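Local coordinates for protein 2-polyprenyl-6-methoxyphenol hydroxylase-like FAD-dependent oxidoreductase (PDB 6UI5) that binds flavin-adenine dinucleotide in a Rossmann-type domain and probably acts as a flavin-dependent oxidoreductase, at residues A[290-295]-A[343-348]; A[75-80]-A[357-362]. All coordinates share one frame; numbering follows the deposited sequence.

Contacts 1 and 2 show how polar and apolar grips are shared out between the flavin side and the outer part of the fold. Contact 1 is buried and lies beside the FAD; its chemistry is that of neutral amides and tyrosine rings. Contact 2, about 11 Å away between centres, is partly buried and farther from the middle of the chain, and here a charged pair joins a methionine-phenylalanine cluster. Their helices, 325-346 and 352-365, follow each other in the chain, and 290-295 and 343-348 are nested within the loop that contact 2 closes. Gln345 joins the two, its OE1 probably hydrogen-bonded to Ala76 N at 2.8 Å. Both reach the second subunit.

Contact 1 of 2, residues A[290-295]-A[343-348]; sequences YPYNGQ and QAQLAL. With FAD (flavin-adenine dinucleotide), chain C.
The loop beside the flavin in the FAD pocket is tied to the end of helix 325-346 through Tyr292, Asn293, Gln345 and Leu346. Gln345 NE2 gives a hydrogen bond to Asn293 OD1 at 2.9 Å, fairly straight at 166° and in the carbonyl plane of the acceptor. Gln295 NE2 donates to the same Asn293 OD1 at 3.1 Å, tilted from that plane, so two glutamine amides converge on one acceptor oxygen. The Gln345 chain is extended beyond CG (chi2 -178°), which carries its amide across to Asn293 and over the Tyr292 ring. Gln345 OE1 sits 3.3 Å above the plane of the Tyr292 ring, over its centre, with ring and amide planes 24° apart, while the same oxygen accepts a hydrogen bond from Ala76 N. The opposite face of Tyr292 receives Tyr290 CE2, again over the centre, so the ring is sandwiched between a glutamine oxygen and a second tyrosine. Leu346 adds the apolar part: its CD2 lies over one face of the Tyr290 ring, and CD1 comes within 4.2 Å of Tyr290 CB. Asn341, one turn before Gln345, bonds to Gln345 NE2 and to Gln295 OE1, helping to fix both amides. On the flavin side, Pro291 CB is 3.4 Å from FAD N5 and Gly294 CA is 3.4 Å from FAD O2. The type I' turn from Tyr292 to Gln295 brings Gly294 to the N-cap of helix 295-316. This strand-loop-helix passage along the isoalloxazine ring belongs to the flavin site of the FAD-binding domain.

Contact 2 of 2, residues A[75-80]-A[357-362]; sequences FADLRL and YMREMM
A type II' beta turn from Phe75 to Leu78 faces one flank of helix 352-365, whose residues 357-362 are helical throughout. The turn is closed by two backbone bonds between Phe75 and Leu78, and the CA atoms of Leu78 and Arg359 are 8.8 Å apart. From the turn Asp77 meets Arg359 in a bidentate salt bridge. Arg359 NH1 lies 2.6 Å from Asp77 OD1 and Arg359 NH2 3.0 Å from Asp77 OD2, each carboxylate oxygen using its syn lone pair. Carboxylate and guanidinium are nearly coplanar, 14° apart, an end-on pairing that restrains rotation of both groups. A bend in the arginine chain at chi3 (66°) turns the guanidinium toward the carboxylate, and Leu78 CD2 packs obliquely against Arg359 NH2 at 3.6 Å. Deeper in, Met362 is folded at chi2 and chi3, so that its methyl CE comes to Phe75 CD2 at 3.6 Å. Met362 SD stands 5.2 Å from the centroid of the Phe75 ring, 54° off the normal, in an oblique Met-aromatic contact. Leu78 CD1 reaches Met362 CB at 4.2 Å, bridging the charged and apolar ends. Around this cluster, Leu375 of helix 369-379 touches both Phe75 and Met362, and helix 325-346 lines Phe75 through Asn341 and Ala344. Met361 of the second subunit also packs on Phe75, so the turn joining strands 69-75 and 78-80 is seated among three helices of its own chain and the neighbouring subunit.

Contact 1 of 2, residues A[290-295]-A[343-348]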
ATOM      1  N   TYR A 290      12.229  -5.818 -12.368  1.00 58.74           N
ATOM      2  CA  TYR A 290      11.377  -6.094 -13.510  1.00 47.64           C
ATOM      3  C   TYR A 290      11.136  -4.808 -14.299  1.00 62.84           C
ATOM      4  O   TYR A 290      10.974  -3.721 -13.711  1.00 56.68           O
ATOM      5  CB  TYR A 290      10.048  -6.705 -13.071  1.00 50.46           C
ATOM      6  CG  TYR A 290       9.126  -7.048 -14.206  1.00 65.77           C
ATOM      7  CD1 TYR A 290       9.310  -8.213 -14.927  1.00 78.66           C
ATOM      8  CD2 TYR A 290       8.074  -6.221 -14.559  1.00 66.72           C
ATOM      9  CE1 TYR A 290       8.480  -8.545 -15.977  1.00 84.71           C
ATOM     10  CE2 TYR A 290       7.224  -6.549 -15.602  1.00 71.40           C
ATOM     11  CZ  TYR A 290       7.434  -7.711 -16.313  1.00 82.68           C
ATOM     12  OH  TYR A 290       6.612  -8.054 -17.371  1.00 77.16           O
ATOM     13  N   PRO A 291      11.130  -4.891 -15.631  1.00 56.32           N
ATOM     14  CA  PRO A 291      10.955  -3.687 -16.465  1.00 51.61           C
ATOM     15  C   PRO A 291       9.501  -3.195 -16.511  1.00 58.75           C
ATOM     16  O   PRO A 291       8.653  -3.765 -17.198  1.00 76.89           O
ATOM     17  CB  PRO A 291      11.402  -4.144 -17.878  1.00 46.34           C
ATOM     18  CG  PRO A 291      11.496  -5.671 -17.789  1.00 50.52           C
ATOM     19  CD  PRO A 291      11.763  -6.021 -16.352  1.00 51.21           C
ATOM     20  N   TYR A 292       9.233  -2.127 -15.791  1.00 58.20           N
ATOM     21  CA  TYR A 292       7.920  -1.502 -15.743  1.00 55.29           C
ATOM     22  C   TYR A 292       8.076   0.001 -15.920  1.00 48.56           C
ATOM     23  O   TYR A 292       9.075   0.583 -15.480  1.00 47.32           O
ATOM     24  CB  TYR A 292       7.228  -1.771 -14.416  1.00 65.41           C
ATOM     25  CG  TYR A 292       6.193  -2.859 -14.399  1.00 72.03           C
ATOM     26  CD1 TYR A 292       5.251  -2.972 -15.412  1.00 74.42           C
ATOM     27  CD2 TYR A 292       6.123  -3.747 -13.324  1.00 65.11           C
ATOM     28  CE1 TYR A 292       4.281  -3.954 -15.366  1.00 67.25           C
ATOM     29  CE2 TYR A 292       5.165  -4.733 -13.276  1.00 61.44           C
ATOM     30  CZ  TYR A 292       4.247  -4.828 -14.295  1.00 67.12           C
ATOM     31  OH  TYR A 292       3.283  -5.799 -14.248  1.00 78.01           O
ATOM     32  N   ASN A 293       7.103   0.620 -16.607  1.00 52.50           N
ATOM     33  CA  ASN A 293       6.949   2.073 -16.744  1.00 46.19           C
ATOM     34  C   ASN A 293       8.174   2.749 -17.331  1.00 51.88           C
ATOM     35  O   ASN A 293       8.235   3.976 -17.366  1.00 59.36           O
ATOM     36  CB  ASN A 293       6.627   2.719 -15.397  1.00 43.98           C
ATOM     37  CG  ASN A 293       5.574   1.955 -14.632  1.00 49.15           C
ATOM     38  OD1 ASN A 293       5.882   1.241 -13.687  1.00 42.48           O
ATOM     39  ND2 ASN A 293       4.319   2.100 -15.041  1.00 55.83           N
ATOM     40  N   GLY A 294       9.158   1.983 -17.786  1.00 44.87           N
ATOM     41  CA  GLY A 294      10.396   2.566 -18.266  1.00 39.90           C
ATOM     42  C   GLY A 294      11.341   2.974 -17.163  1.00 50.41           C
ATOM     43  O   GLY A 294      12.216   3.819 -17.384  1.00 47.54           O
ATOM     44  N   GLN A 295      11.194   2.389 -15.969  1.00 44.31           N
ATOM     45  CA  GLN A 295      11.993   2.860 -14.842  1.00 48.67           C
ATOM     46  C   GLN A 295      13.461   2.490 -14.972  1.00 48.14           C
ATOM     47  O   GLN A 295      14.322   3.256 -14.528  1.00 49.55           O
ATOM     48  CB  GLN A 295      11.426   2.312 -13.541  1.00 49.28           C
ATOM     49  CG  GLN A 295      10.041   2.845 -13.233  1.00 48.30           C
ATOM     50  CD  GLN A 295       9.565   2.358 -11.915  1.00 47.12           C
ATOM     51  OE1 GLN A 295      10.311   2.376 -10.924  1.00 48.48           O
ATOM     52  NE2 GLN A 295       8.333   1.860 -11.887  1.00 47.71           N
ATOM     53  N   GLN A 343       8.685  -4.186  -7.319  1.00 48.57           N
ATOM     54  CA  GLN A 343       8.307  -5.369  -6.551  1.00 52.10           C
ATOM     55  C   GLN A 343       6.861  -5.253  -6.072  1.00 57.92           C
ATOM     56  O   GLN A 343       6.101  -6.236  -6.107  1.00 46.46           O
ATOM     57  CB  GLN A 343       9.263  -5.550  -5.369  1.00 42.47           C
ATOM     58  CG  GLN A 343      10.664  -6.026  -5.728  1.00 57.70           C
ATOM     59  CD  GLN A 343      10.694  -7.398  -6.410  1.00 60.95           C
ATOM     60  OE1 GLN A 343      10.281  -7.560  -7.570  1.00 73.09           O
ATOM     61  NE2 GLN A 343      11.172  -8.399  -5.670  1.00 53.06           N
ATOM     62  N   ALA A 344       6.450  -4.033  -5.666  1.00 47.44           N
ATOM     63  CA  ALA A 344       5.070  -3.824  -5.241  1.00 44.31           C
ATOM     64  C   ALA A 344       4.108  -4.050  -6.393  1.00 43.02           C
ATOM     65  O   ALA A 344       3.055  -4.659  -6.208  1.00 44.13           O
ATOM     66  CB  ALA A 344       4.871  -2.414  -4.663  1.00 48.46           C
ATOM     67  N   GLN A 345       4.450  -3.577  -7.590  1.00 50.92           N
ATOM     68  CA  GLN A 345       3.630  -3.904  -8.755  1.00 60.03           C
ATOM     69  C   GLN A 345       3.548  -5.413  -8.963  1.00 58.60           C
ATOM     70  O   GLN A 345       2.464  -5.941  -9.240  1.00 66.72           O
ATOM     71  CB  GLN A 345       4.163  -3.205 -10.015  1.00 52.78           C
ATOM     72  CG  GLN A 345       3.788  -1.706 -10.082  1.00 51.79           C
ATOM     73  CD  GLN A 345       4.281  -1.022 -11.358  1.00 50.65           C
ATOM     74  OE1 GLN A 345       3.833  -1.356 -12.466  1.00 61.25           O
ATOM     75  NE2 GLN A 345       5.229  -0.074 -11.210  1.00 40.25           N
ATOM     76  N   LEU A 346       4.665  -6.135  -8.808  1.00 58.46           N
ATOM     77  CA  LEU A 346       4.600  -7.583  -9.040  1.00 69.38           C
ATOM     78  C   LEU A 346       3.648  -8.259  -8.055  1.00 63.41           C
ATOM     79  O   LEU A 346       2.986  -9.247  -8.404  1.00 48.71           O
ATOM     80  CB  LEU A 346       5.990  -8.218  -8.952  1.00 63.37           C
ATOM     81  CG  LEU A 346       6.924  -8.016 -10.149  1.00 66.16           C
ATOM     82  CD1 LEU A 346       8.189  -8.856 -10.001  1.00 68.58           C
ATOM     83  CD2 LEU A 346       6.214  -8.334 -11.459  1.00 58.66           C
ATOM     84  N   ALA A 347       3.526  -7.717  -6.836  1.00 57.79           N
ATOM     85  CA  ALA A 347       2.725  -8.401  -5.823  1.00 61.28           C
ATOM     86  C   ALA A 347       1.235  -8.259  -6.063  1.00 58.48           C
ATOM     87  O   ALA A 347       0.457  -8.819  -5.288  1.00 60.67           O
ATOM     88  CB  ALA A 347       3.071  -7.890  -4.426  1.00 67.54           C
ATOM     89  N   LEU A 348       0.820  -7.518  -7.093  1.00 58.56           N
ATOM     90  CA  LEU A 348      -0.562  -7.551  -7.559  1.00 67.26           C
ATOM     91  C   LEU A 348      -0.779  -8.589  -8.654  1.00 67.03           C
ATOM     92  O   LEU A 348      -1.897  -8.704  -9.173  1.00 72.74           O
ATOM     93  CB  LEU A 348      -1.009  -6.172  -8.064  1.00 69.12           C
ATOM     94  CG  LEU A 348      -1.101  -5.042  -7.037  1.00 71.72           C
ATOM     95  CD1 LEU A 348       0.249  -4.530  -6.674  1.00 74.49           C
ATOM     96  CD2 LEU A 348      -1.978  -3.894  -7.529  1.00 70.23           C
TER
HETATM   97  PA  FAD C 601      23.204  -2.319 -20.021  1.00 59.68           P
HETATM   98  O1A FAD C 601      22.058  -1.941 -20.933  1.00 55.11           O
HETATM   99  O2A FAD C 601      23.033  -3.773 -19.612  1.00 57.52           O
HETATM  100  O5B FAD C 601      24.664  -1.935 -20.705  1.00 62.68           O
HETATM  101  C5B FAD C 601      25.868  -2.376 -20.097  1.00 71.08           C
HETATM  102  C4B FAD C 601      26.985  -2.413 -21.190  1.00 77.94           C
HETATM  103  O4B FAD C 601      28.176  -2.664 -20.703  1.00 73.70           O
HETATM  104  C3B FAD C 601      26.708  -3.565 -22.185  1.00 83.55           C
HETATM  105  O3B FAD C 601      26.993  -3.126 -23.441  1.00 79.98           O
HETATM  106  C2B FAD C 601      27.694  -4.670 -21.758  1.00 80.76           C
HETATM  107  O2B FAD C 601      27.849  -5.607 -22.901  1.00 89.81           O
HETATM  108  C1B FAD C 601      28.768  -3.967 -21.523  1.00 75.56           C
HETATM  109  N9A FAD C 601      29.742  -4.558 -20.626  1.00 65.24           N
HETATM  110  C8A FAD C 601      29.492  -5.349 -19.560  1.00 57.26           C
HETATM  111  N7A FAD C 601      30.669  -5.620 -18.957  1.00 60.20           N
HETATM  112  C5A FAD C 601      31.643  -4.975 -19.644  1.00 67.77           C
HETATM  113  C6A FAD C 601      33.020  -4.896 -19.473  1.00 69.97           C
HETATM  114  N6A FAD C 601      34.044  -5.411 -18.576  1.00 77.11           N
HETATM  115  N1A FAD C 601      33.769  -4.181 -20.317  1.00 62.51           N
HETATM  116  C2A FAD C 601      33.190  -3.516 -21.341  1.00 61.82           C
HETATM  117  N3A FAD C 601      31.837  -3.581 -21.499  1.00 63.46           N
HETATM  118  C4A FAD C 601      31.068  -4.308 -20.660  1.00 61.36           C
HETATM  119  N1  FAD C 601      14.004  -0.733 -20.184  1.00127.45           N
HETATM  120  C2  FAD C 601      12.832   0.175 -20.348  1.00130.83           C
HETATM  121  O2  FAD C 601      12.920   1.344 -20.159  1.00127.15           O
HETATM  122  N3  FAD C 601      11.525  -0.410 -20.765  1.00133.20           N
HETATM  123  C4  FAD C 601      11.426  -1.851 -21.003  1.00128.31           C
HETATM  124  O4  FAD C 601      10.403  -2.346 -21.337  1.00133.82           O
HETATM  125  C4X FAD C 601      12.632  -2.739 -20.824  1.00114.62           C
HETATM  126  N5  FAD C 601      12.466  -4.153 -21.068  1.00108.58           N
HETATM  127  C5X FAD C 601      13.631  -5.054 -20.887  1.00112.73           C
HETATM  128  C6  FAD C 601      13.457  -6.420 -21.120  1.00109.90           C
HETATM  129  C7  FAD C 601      14.532  -7.289 -20.966  1.00113.14           C
HETATM  130  C7M FAD C 601      14.048  -8.697 -21.284  1.00115.16           C
HETATM  131  C8  FAD C 601      15.797  -6.818 -20.582  1.00117.89           C
HETATM  132  C8M FAD C 601      16.923  -7.850 -20.442  1.00117.06           C
HETATM  133  C9  FAD C 601      15.975  -5.443 -20.345  1.00121.32           C
HETATM  134  C9A FAD C 601      14.892  -4.544 -20.490  1.00117.47           C
HETATM  135  N10 FAD C 601      15.062  -3.064 -20.227  1.00103.20           N
HETATM  136  C10 FAD C 601      13.912  -2.184 -20.415  1.00114.38           C
HETATM  137  C1' FAD C 601      16.397  -2.557 -19.852  1.00 88.92           C
HETATM  138  C2' FAD C 601      16.571  -1.768 -18.542  1.00 86.31           C
HETATM  139  O2' FAD C 601      16.192  -0.449 -18.679  1.00 89.25           O
HETATM  140  C3' FAD C 601      18.051  -1.681 -18.175  1.00 88.27           C
HETATM  141  O3' FAD C 601      18.113  -1.209 -16.866  1.00 94.40           O
HETATM  142  C4' FAD C 601      18.896  -0.709 -19.024  1.00 81.21           C
HETATM  143  O4' FAD C 601      18.915  -1.005 -20.392  1.00 79.59           O
HETATM  144  C5' FAD C 601      20.318  -0.903 -18.484  1.00 71.08           C
HETATM  145  O5' FAD C 601      21.144   0.169 -18.841  1.00 55.95           O
HETATM  146  P   FAD C 601      22.755   0.137 -18.475  1.00 60.77           P
HETATM  147  O1P FAD C 601      23.496   1.007 -19.463  1.00 48.53           O
HETATM  148  O2P FAD C 601      23.074   0.491 -17.034  1.00 64.51           O
HETATM  149  O3P FAD C 601      23.185  -1.453 -18.612  1.00 77.94           O

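Contact 2 of 2, residues A[75-80]-A[357-362]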
ATOM      1  N   PHE A  75      -0.093   1.164 -12.754  1.00 54.58           N
ATOM      2  CA  PHE A  75       0.590   0.515 -11.635  1.00 53.20           C
ATOM      3  C   PHE A  75       0.181  -0.946 -11.689  1.00 53.30           C
ATOM      4  O   PHE A  75      -0.995  -1.273 -11.485  1.00 55.47           O
ATOM      5  CB  PHE A  75       0.209   1.141 -10.287  1.00 49.75           C
ATOM      6  CG  PHE A  75       1.131   0.756  -9.135  1.00 48.40           C
ATOM      7  CD1 PHE A  75       2.430   1.285  -9.050  1.00 51.75           C
ATOM      8  CD2 PHE A  75       0.694  -0.086  -8.126  1.00 50.43           C
ATOM      9  CE1 PHE A  75       3.285   0.950  -7.989  1.00 51.85           C
ATOM     10  CE2 PHE A  75       1.537  -0.436  -7.052  1.00 50.15           C
ATOM     11  CZ  PHE A  75       2.834   0.086  -6.986  1.00 53.32           C
ATOM     12  N   ALA A  76       1.139  -1.825 -11.948  1.00 60.22           N
ATOM     13  CA  ALA A  76       0.758  -3.126 -12.478  1.00 73.20           C
ATOM     14  C   ALA A  76      -0.202  -2.865 -13.633  1.00 77.31           C
ATOM     15  O   ALA A  76       0.187  -2.261 -14.638  1.00 70.25           O
ATOM     16  CB  ALA A  76       0.121  -4.015 -11.398  1.00 67.69           C
ATOM     17  N   ASP A  77      -1.469  -3.246 -13.468  1.00 84.80           N
ATOM     18  CA  ASP A  77      -2.482  -3.053 -14.499  1.00 91.11           C
ATOM     19  C   ASP A  77      -3.591  -2.117 -14.045  1.00 81.16           C
ATOM     20  O   ASP A  77      -4.648  -2.067 -14.685  1.00 81.33           O
ATOM     21  CB  ASP A  77      -3.069  -4.401 -14.933  1.00101.01           C
ATOM     22  CG  ASP A  77      -3.801  -5.103 -13.811  1.00110.56           C
ATOM     23  OD1 ASP A  77      -3.128  -5.699 -12.944  1.00113.18           O
ATOM     24  OD2 ASP A  77      -5.049  -5.055 -13.795  1.00115.26           O
ATOM     25  N   LEU A  78      -3.380  -1.382 -12.957  1.00 76.56           N
ATOM     26  CA  LEU A  78      -4.315  -0.360 -12.509  1.00 77.24           C
ATOM     27  C   LEU A  78      -3.928   0.998 -13.087  1.00 79.56           C
ATOM     28  O   LEU A  78      -2.790   1.223 -13.500  1.00 87.35           O
ATOM     29  CB  LEU A  78      -4.336  -0.268 -10.985  1.00 74.74           C
ATOM     30  CG  LEU A  78      -4.640  -1.569 -10.255  1.00 71.86           C
ATOM     31  CD1 LEU A  78      -4.825  -1.320  -8.751  1.00 70.21           C
ATOM     32  CD2 LEU A  78      -5.864  -2.244 -10.866  1.00 65.68           C
ATOM     33  N   ARG A  79      -4.894   1.912 -13.090  1.00 68.19           N
ATOM     34  CA  ARG A  79      -4.691   3.268 -13.572  1.00 61.56           C
ATOM     35  C   ARG A  79      -4.171   4.156 -12.461  1.00 60.94           C
ATOM     36  O   ARG A  79      -4.644   4.069 -11.333  1.00 65.43           O
ATOM     37  CB  ARG A  79      -5.999   3.861 -14.083  1.00 73.52           C
ATOM     38  CG  ARG A  79      -5.816   5.252 -14.585  1.00 80.01           C
ATOM     39  CD  ARG A  79      -7.118   5.933 -14.943  1.00 89.24           C
ATOM     40  NE  ARG A  79      -6.822   7.297 -15.343  1.00 93.68           N
ATOM     41  CZ  ARG A  79      -6.736   8.328 -14.509  1.00 93.74           C
ATOM     42  NH1 ARG A  79      -6.952   8.183 -13.203  1.00 89.89           N
ATOM     43  NH2 ARG A  79      -6.445   9.519 -15.001  1.00 92.64           N
ATOM     44  N   LEU A  80      -3.236   5.047 -12.795  1.00 61.39           N
ATOM     45  CA  LEU A  80      -2.777   6.084 -11.874  1.00 58.14           C
ATOM     46  C   LEU A  80      -3.234   7.456 -12.360  1.00 60.74           C
ATOM     47  O   LEU A  80      -3.002   7.817 -13.521  1.00 57.80           O
ATOM     48  CB  LEU A  80      -1.258   6.073 -11.725  1.00 49.39           C
ATOM     49  CG  LEU A  80      -0.638   4.839 -11.096  1.00 52.36           C
ATOM     50  CD1 LEU A  80       0.870   4.927 -11.216  1.00 59.19           C
ATOM     51  CD2 LEU A  80      -1.041   4.785  -9.657  1.00 49.88           C
ATOM     52  N   TYR A 357      -5.717 -10.020  -2.525  1.00 52.07           N
ATOM     53  CA  TYR A 357      -5.948  -8.993  -1.511  1.00 59.85           C
ATOM     54  C   TYR A 357      -5.130  -7.731  -1.769  1.00 67.91           C
ATOM     55  O   TYR A 357      -5.632  -6.625  -1.526  1.00 72.97           O
ATOM     56  CB  TYR A 357      -5.662  -9.547  -0.108  1.00 57.70           C
ATOM     57  CG  TYR A 357      -6.447 -10.800   0.180  1.00 62.92           C
ATOM     58  CD1 TYR A 357      -7.833 -10.753   0.316  1.00 58.40           C
ATOM     59  CD2 TYR A 357      -5.814 -12.039   0.275  1.00 69.67           C
ATOM     60  CE1 TYR A 357      -8.570 -11.900   0.547  1.00 69.24           C
ATOM     61  CE2 TYR A 357      -6.545 -13.200   0.508  1.00 70.86           C
ATOM     62  CZ  TYR A 357      -7.923 -13.116   0.640  1.00 71.71           C
ATOM     63  OH  TYR A 357      -8.671 -14.231   0.867  1.00 69.00           O
ATOM     64  N   MET A 358      -3.876  -7.862  -2.251  1.00 60.77           N
ATOM     65  CA  MET A 358      -3.073  -6.673  -2.546  1.00 63.56           C
ATOM     66  C   MET A 358      -3.698  -5.797  -3.625  1.00 63.82           C
ATOM     67  O   MET A 358      -3.375  -4.609  -3.691  1.00 68.29           O
ATOM     68  CB  MET A 358      -1.641  -7.003  -2.987  1.00 62.95           C
ATOM     69  CG  MET A 358      -0.917  -7.939  -2.113  1.00 77.65           C
ATOM     70  SD  MET A 358      -0.751  -7.327  -0.406  1.00 90.21           S
ATOM     71  CE  MET A 358      -0.390  -5.575  -0.571  1.00 76.81           C
ATOM     72  N   ARG A 359      -4.568  -6.354  -4.467  1.00 60.27           N
ATOM     73  CA  ARG A 359      -5.259  -5.560  -5.476  1.00 65.58           C
ATOM     74  C   ARG A 359      -6.410  -4.789  -4.866  1.00 61.80           C
ATOM     75  O   ARG A 359      -6.626  -3.619  -5.201  1.00 57.38           O
ATOM     76  CB  ARG A 359      -5.794  -6.444  -6.602  1.00 62.84           C
ATOM     77  CG  ARG A 359      -4.736  -7.007  -7.524  1.00 69.46           C
ATOM     78  CD  ARG A 359      -5.402  -7.881  -8.575  1.00 74.82           C
ATOM     79  NE  ARG A 359      -6.234  -7.054  -9.429  1.00 82.55           N
ATOM     80  CZ  ARG A 359      -5.790  -6.473 -10.535  1.00 91.35           C
ATOM     81  NH1 ARG A 359      -4.532  -6.657 -10.913  1.00 88.75           N
ATOM     82  NH2 ARG A 359      -6.601  -5.711 -11.258  1.00 98.37           N
ATOM     83  N   GLU A 360      -7.186  -5.455  -4.009  1.00 64.27           N
ATOM     84  CA  GLU A 360      -8.172  -4.740  -3.219  1.00 70.30           C
ATOM     85  C   GLU A 360      -7.507  -3.637  -2.402  1.00 63.76           C
ATOM     86  O   GLU A 360      -8.008  -2.510  -2.355  1.00 61.51           O
ATOM     87  CB  GLU A 360      -8.947  -5.727  -2.335  1.00 75.68           C
ATOM     88  CG  GLU A 360      -9.960  -6.565  -3.145  1.00 86.07           C
ATOM     89  CD  GLU A 360     -10.809  -7.519  -2.304  1.00 96.30           C
ATOM     90  OE1 GLU A 360     -10.737  -7.449  -1.058  1.00 95.02           O
ATOM     91  OE2 GLU A 360     -11.545  -8.350  -2.895  1.00101.14           O
ATOM     92  N   MET A 361      -6.348  -3.932  -1.802  1.00 62.45           N
ATOM     93  CA  MET A 361      -5.661  -2.970  -0.943  1.00 60.89           C
ATOM     94  C   MET A 361      -5.265  -1.725  -1.730  1.00 66.43           C
ATOM     95  O   MET A 361      -5.719  -0.614  -1.424  1.00 64.63           O
ATOM     96  CB  MET A 361      -4.438  -3.625  -0.284  1.00 54.63           C
ATOM     97  CG  MET A 361      -3.758  -2.795   0.827  1.00 66.10           C
ATOM     98  SD  MET A 361      -4.657  -2.590   2.426  1.00 73.50           S
ATOM     99  CE  MET A 361      -5.714  -1.174   2.116  1.00 74.28           C
ATOM    100  N   MET A 362      -4.440  -1.898  -2.773  1.00 62.88           N
ATOM    101  CA  MET A 362      -4.116  -0.794  -3.675  1.00 57.76           C
ATOM    102  C   MET A 362      -5.369  -0.142  -4.231  1.00 63.84           C
ATOM    103  O   MET A 362      -5.374   1.071  -4.485  1.00 69.42           O
ATOM    104  CB  MET A 362      -3.234  -1.291  -4.829  1.00 57.03           C
ATOM    105  CG  MET A 362      -1.774  -1.407  -4.463  1.00 61.28           C
ATOM    106  SD  MET A 362      -1.166   0.217  -3.965  1.00 73.18           S
ATOM    107  CE  MET A 362      -1.440   1.116  -5.485  1.00 77.28           C
TER